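Local coordinates for protein formiminoglutamase (Trypanosoma cruzi, PDB 4MYK) that hydrolyses N-formimino-L-glutamate with the help of a binuclear manganese centre, as an arginase-like enzyme of the ureohydrolase family, at residues A[58-68]-A[289-300]. The protein carries 1 engineered substitution. Sequence-based numbering, arbitrary orientation.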
loop_
_atom_site.group_PDB
_atom_site.type_symbol
_atom_site.label_atom_id
_atom_site.label_comp_id
_atom_site.label_asym_id
_atom_site.label_seq_id
_atom_site.Cartn_x
_atom_site.Cartn_y
_atom_site.Cartn_z
ATOM N N ALA A 58 -13.699 -13.755 -12.401
ATOM C CA ALA A 58 -12.335 -13.421 -12.030
ATOM C C ALA A 58 -11.878 -14.224 -10.807
ATOM O O ALA A 58 -10.754 -14.704 -10.747
ATOM C CB ALA A 58 -12.234 -11.935 -11.759
ATOM N N PHE A 59 -12.756 -14.346 -9.823
ATOM C CA PHE A 59 -12.495 -15.206 -8.687
ATOM C C PHE A 59 -12.195 -16.628 -9.167
ATOM O O PHE A 59 -11.222 -17.236 -8.721
ATOM C CB PHE A 59 -13.695 -15.209 -7.750
ATOM C CG PHE A 59 -13.485 -16.017 -6.502
ATOM C CD1 PHE A 59 -13.708 -17.385 -6.497
ATOM C CD2 PHE A 59 -13.070 -15.409 -5.332
ATOM C CE1 PHE A 59 -13.518 -18.118 -5.358
ATOM C CE2 PHE A 59 -12.874 -16.141 -4.201
ATOM C CZ PHE A 59 -13.100 -17.494 -4.206
ATOM N N ARG A 60 -13.029 -17.150 -10.074
ATOM C CA ARG A 60 -12.876 -18.522 -10.589
ATOM C C ARG A 60 -11.574 -18.717 -11.337
ATOM O O ARG A 60 -10.967 -19.789 -11.274
ATOM C CB ARG A 60 -14.037 -18.923 -11.502
ATOM C CG ARG A 60 -15.276 -19.332 -10.741
ATOM C CD ARG A 60 -16.355 -19.930 -11.616
ATOM N NE ARG A 60 -17.469 -20.355 -10.781
ATOM C CZ ARG A 60 -18.568 -19.637 -10.583
ATOM N NH1 ARG A 60 -18.715 -18.475 -11.198
ATOM N NH2 ARG A 60 -19.524 -20.089 -9.786
ATOM N N PHE A 61 -11.153 -17.678 -12.048
ATOM C CA PHE A 61 -9.902 -17.738 -12.780
ATOM C C PHE A 61 -8.757 -18.087 -11.841
ATOM O O PHE A 61 -7.998 -19.025 -12.095
ATOM C CB PHE A 61 -9.607 -16.415 -13.485
ATOM C CG PHE A 61 -8.400 -16.472 -14.376
ATOM C CD1 PHE A 61 -7.141 -16.156 -13.885
ATOM C CD2 PHE A 61 -8.519 -16.861 -15.702
ATOM C CE1 PHE A 61 -6.034 -16.215 -14.706
ATOM C CE2 PHE A 61 -7.406 -16.923 -16.523
ATOM C CZ PHE A 61 -6.170 -16.602 -16.023
ATOM N N PHE A 62 -8.642 -17.337 -10.750
ATOM C CA PHE A 62 -7.541 -17.543 -9.819
ATOM C C PHE A 62 -7.790 -18.735 -8.909
ATOM O O PHE A 62 -6.853 -19.340 -8.397
ATOM C CB PHE A 62 -7.201 -16.242 -9.072
ATOM C CG PHE A 62 -6.588 -15.202 -9.974
ATOM C CD1 PHE A 62 -5.223 -15.215 -10.240
ATOM C CD2 PHE A 62 -7.383 -14.257 -10.618
ATOM C CE1 PHE A 62 -4.655 -14.282 -11.107
ATOM C CE2 PHE A 62 -6.824 -13.328 -11.486
ATOM C CZ PHE A 62 -5.459 -13.342 -11.730
ATOM N N LEU A 63 -9.058 -19.091 -8.748
ATOM C CA LEU A 63 -9.418 -20.283 -7.992
ATOM C C LEU A 63 -8.718 -21.513 -8.557
ATOM O O LEU A 63 -8.301 -22.410 -7.805
ATOM C CB LEU A 63 -10.932 -20.510 -8.017
ATOM C CG LEU A 63 -11.401 -21.765 -7.269
ATOM C CD1 LEU A 63 -11.207 -21.640 -5.751
ATOM C CD2 LEU A 63 -12.850 -22.065 -7.601
ATOM N N GLN A 64 -8.594 -21.558 -9.883
ATOM C CA GLN A 64 -7.988 -22.712 -10.548
ATOM C C GLN A 64 -6.480 -22.746 -10.337
ATOM O O GLN A 64 -5.837 -23.715 -10.706
ATOM C CB GLN A 64 -8.264 -22.716 -12.060
ATOM C CG GLN A 64 -9.607 -22.195 -12.492
ATOM C CD GLN A 64 -10.754 -23.045 -12.000
ATOM O OE1 GLN A 64 -10.700 -24.274 -12.050
ATOM N NE2 GLN A 64 -11.815 -22.390 -11.527
ATOM N N ARG A 65 -5.924 -21.697 -9.733
ATOM C CA ARG A 65 -4.481 -21.487 -9.741
ATOM C C ARG A 65 -3.792 -21.300 -8.388
ATOM O O ARG A 65 -2.581 -21.462 -8.295
ATOM C CB ARG A 65 -4.157 -20.277 -10.607
ATOM C CG ARG A 65 -4.573 -20.435 -12.038
ATOM C CD ARG A 65 -4.485 -19.126 -12.799
ATOM N NE ARG A 65 -4.563 -19.370 -14.234
ATOM C CZ ARG A 65 -5.690 -19.659 -14.880
ATOM N NH1 ARG A 65 -6.833 -19.736 -14.212
ATOM N NH2 ARG A 65 -5.673 -19.874 -16.193
ATOM N N LEU A 66 -4.530 -20.939 -7.348
ATOM C CA LEU A 66 -3.873 -20.486 -6.129
ATOM C C LEU A 66 -4.118 -21.391 -4.927
ATOM O O LEU A 66 -5.053 -22.188 -4.914
ATOM C CB LEU A 66 -4.313 -19.059 -5.783
ATOM C CG LEU A 66 -4.186 -17.999 -6.879
ATOM C CD1 LEU A 66 -4.553 -16.644 -6.340
ATOM C CD2 LEU A 66 -2.767 -17.993 -7.416
ATOM N N GLY A 67 -3.246 -21.259 -3.929
ATOM C CA GLY A 67 -3.479 -21.776 -2.587
ATOM C C GLY A 67 -3.009 -23.183 -2.266
ATOM O O GLY A 67 -3.775 -24.129 -2.395
ATOM N N SER A 68 -1.772 -23.329 -1.813
ATOM C CA SER A 68 -1.278 -24.642 -1.428
ATOM C C SER A 68 -2.153 -25.275 -0.345
ATOM O O SER A 68 -2.322 -24.703 0.731
ATOM C CB SER A 68 0.176 -24.550 -0.954
ATOM O OG SER A 68 1.009 -24.018 -1.970
ATOM N N TYR A 289 -6.313 -7.911 -11.932
ATOM C CA TYR A 289 -5.331 -8.956 -11.599
ATOM C C TYR A 289 -5.032 -9.105 -10.092
ATOM O O TYR A 289 -5.160 -10.195 -9.530
ATOM C CB TYR A 289 -4.032 -8.780 -12.400
ATOM C CG TYR A 289 -3.193 -10.040 -12.412
ATOM C CD1 TYR A 289 -3.415 -11.029 -13.362
ATOM C CD2 TYR A 289 -2.201 -10.263 -11.453
ATOM C CE1 TYR A 289 -2.664 -12.198 -13.376
ATOM C CE2 TYR A 289 -1.442 -11.432 -11.460
ATOM C CZ TYR A 289 -1.681 -12.394 -12.426
ATOM O OH TYR A 289 -0.942 -13.560 -12.452
ATOM N N ARG A 290 -4.652 -8.002 -9.450
ATOM C CA ARG A 290 -4.216 -8.014 -8.060
ATOM C C ARG A 290 -5.358 -8.296 -7.096
ATOM O O ARG A 290 -5.196 -8.997 -6.079
ATOM C CB ARG A 290 -3.583 -6.670 -7.705
ATOM C CG ARG A 290 -2.281 -6.355 -8.440
ATOM C CD ARG A 290 -1.741 -4.970 -8.066
ATOM N NE ARG A 290 -1.443 -4.826 -6.639
ATOM C CZ ARG A 290 -1.902 -3.843 -5.856
ATOM N NH1 ARG A 290 -2.688 -2.890 -6.340
ATOM N NH2 ARG A 290 -1.570 -3.807 -4.573
ATOM N N SER A 291 -6.517 -7.729 -7.410
ATOM C CA SER A 291 -7.650 -7.760 -6.493
ATOM C C SER A 291 -8.344 -9.131 -6.439
ATOM O O SER A 291 -8.678 -9.619 -5.365
ATOM C CB SER A 291 -8.614 -6.623 -6.829
ATOM O OG SER A 291 -7.909 -5.390 -6.836
ATOM N N PRO A 292 -8.553 -9.758 -7.603
ATOM C CA PRO A 292 -9.051 -11.140 -7.630
ATOM C C PRO A 292 -8.137 -12.139 -6.914
ATOM O O PRO A 292 -8.626 -13.078 -6.292
ATOM C CB PRO A 292 -9.128 -11.442 -9.126
ATOM C CG PRO A 292 -9.421 -10.095 -9.737
ATOM C CD PRO A 292 -8.607 -9.127 -8.936
ATOM N N ARG A 293 -6.829 -11.943 -6.998
ATOM C CA ARG A 293 -5.899 -12.784 -6.245
ATOM C C ARG A 293 -6.153 -12.650 -4.749
ATOM O O ARG A 293 -6.191 -13.635 -4.026
ATOM C CB ARG A 293 -4.440 -12.454 -6.583
ATOM C CG ARG A 293 -4.056 -12.757 -8.027
ATOM C CD ARG A 293 -2.556 -12.616 -8.265
ATOM N NE ARG A 293 -1.779 -13.528 -7.425
ATOM C CZ ARG A 293 -1.129 -14.595 -7.878
ATOM N NH1 ARG A 293 -1.155 -14.892 -9.169
ATOM N NH2 ARG A 293 -0.450 -15.365 -7.042
ATOM N N VAL A 294 -6.335 -11.422 -4.279
ATOM C CA VAL A 294 -6.604 -11.218 -2.857
ATOM C C VAL A 294 -7.873 -11.953 -2.430
ATOM O O VAL A 294 -7.904 -12.584 -1.368
ATOM C CB VAL A 294 -6.710 -9.733 -2.500
ATOM C CG1 VAL A 294 -7.226 -9.559 -1.068
ATOM C CG2 VAL A 294 -5.354 -9.053 -2.704
ATOM N N ALA A 295 -8.904 -11.875 -3.271
ATOM C CA ALA A 295 -10.209 -12.464 -2.982
ATOM C C ALA A 295 -10.098 -13.977 -2.851
ATOM O O ALA A 295 -10.650 -14.568 -1.919
ATOM C CB ALA A 295 -11.217 -12.087 -4.063
ATOM N N VAL A 296 -9.372 -14.597 -3.782
ATOM C CA VAL A 296 -9.144 -16.047 -3.734
ATOM C C VAL A 296 -8.308 -16.425 -2.507
ATOM O O VAL A 296 -8.582 -17.425 -1.850
ATOM C CB VAL A 296 -8.499 -16.593 -5.048
ATOM C CG1 VAL A 296 -8.086 -18.043 -4.889
ATOM C CG2 VAL A 296 -9.460 -16.436 -6.237
ATOM N N TYR A 297 -7.304 -15.610 -2.194
ATOM C CA TYR A 297 -6.458 -15.861 -1.034
ATOM C C TYR A 297 -7.219 -15.719 0.279
ATOM O O TYR A 297 -6.944 -16.417 1.248
ATOM C CB TYR A 297 -5.234 -14.947 -1.045
ATOM C CG TYR A 297 -4.093 -15.479 -1.892
ATOM C CD1 TYR A 297 -3.636 -16.783 -1.730
ATOM C CD2 TYR A 297 -3.467 -14.680 -2.840
ATOM C CE1 TYR A 297 -2.599 -17.276 -2.498
ATOM C CE2 TYR A 297 -2.423 -15.164 -3.608
ATOM C CZ TYR A 297 -1.994 -16.464 -3.435
ATOM O OH TYR A 297 -0.952 -16.958 -4.191
ATOM N N MET A 298 -8.190 -14.815 0.301
ATOM C CA MET A 298 -9.081 -14.681 1.446
ATOM C C MET A 298 -9.917 -15.951 1.668
ATOM O O MET A 298 -10.030 -16.447 2.796
ATOM C CB MET A 298 -9.987 -13.467 1.260
ATOM C CG MET A 298 -9.316 -12.142 1.553
ATOM S SD MET A 298 -10.367 -10.717 1.190
ATOM C CE MET A 298 -11.725 -10.941 2.338
ATOM N N PHE A 299 -10.519 -16.457 0.592
ATOM C CA PHE A 299 -11.264 -17.729 0.616
ATOM C C PHE A 299 -10.339 -18.887 1.012
ATOM O O PHE A 299 -10.699 -19.761 1.796
ATOM C CB PHE A 299 -11.895 -17.984 -0.763
ATOM C CG PHE A 299 -12.435 -19.381 -0.947
ATOM C CD1 PHE A 299 -13.628 -19.760 -0.358
ATOM C CD2 PHE A 299 -11.753 -20.307 -1.728
ATOM C CE1 PHE A 299 -14.118 -21.040 -0.521
ATOM C CE2 PHE A 299 -12.240 -21.587 -1.899
ATOM C CZ PHE A 299 -13.422 -21.953 -1.301
ATOM N N TYR A 300 -9.138 -18.871 0.448
ATOM C CA TYR A 300 -8.106 -19.841 0.761
ATOM C C TYR A 300 -7.837 -19.927 2.269
ATOM O O TYR A 300 -7.770 -21.014 2.833
ATOM C CB TYR A 300 -6.821 -19.482 0.004
ATOM C CG TYR A 300 -5.599 -20.227 0.487
ATOM C CD1 TYR A 300 -5.461 -21.589 0.258
ATOM C CD2 TYR A 300 -4.589 -19.573 1.175
ATOM C CE1 TYR A 300 -4.353 -22.282 0.703
ATOM C CE2 TYR A 300 -3.481 -20.257 1.632
ATOM C CZ TYR A 300 -3.367 -21.615 1.390
ATOM O OH TYR A 300 -2.262 -22.312 1.833
HETATM O O HOH W 1 -0.852 -19.765 -4.384
#
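F59 and F62 rest on V296 where helix 55-63 crosses helix 290-306, two helices on one side of the parallel sheet of the arginase/deacetylase α/β fold. The short segments cross at -68°, their axes 8.5 Å apart at closest approach. V296 CG2, set anti to its own carbonyl carbon, sits over one face of the F59 ring, 4.0 Å from the centroid, and touches F62 CB. F59 extends with CG anti to the backbone N (chi1 -177°), which sends its CZ edge to F299 CB and toward the F299 face in an offset edge-to-face pair. L63 and F299 both pack on I34, setting this end of the contact against strand 32-37.

F62 reaches instead toward the N-terminal end of helix 290-306. Its CZ edge meets the face of Y289 in a T-shaped pair, planes at 85°, with P292 CB 3.6 Å from F62 CD2. The two faces of the F62 ring are occupied by R293 CG and by F61 CD1. The bend of R293 at chi3 brings its guanidinium to L66 CD2, which lies over one face, 3.5 Å from NH2, while L66 CD1 covers the Y297 ring. A water accepts from G67 N and is hydrogen-bonded to Y297 OH.

Y297 and Y300 also pack on Q189 and S188 of the second subunit. G67 CA packs against one face of the Y300 ring, where the absence of a side chain permits the close approach. The Y300 hydroxyl oxygen accepts from N71 ND2 and donates to S68 O over 2.6 Å, in the carbonyl plane and on a lone pair.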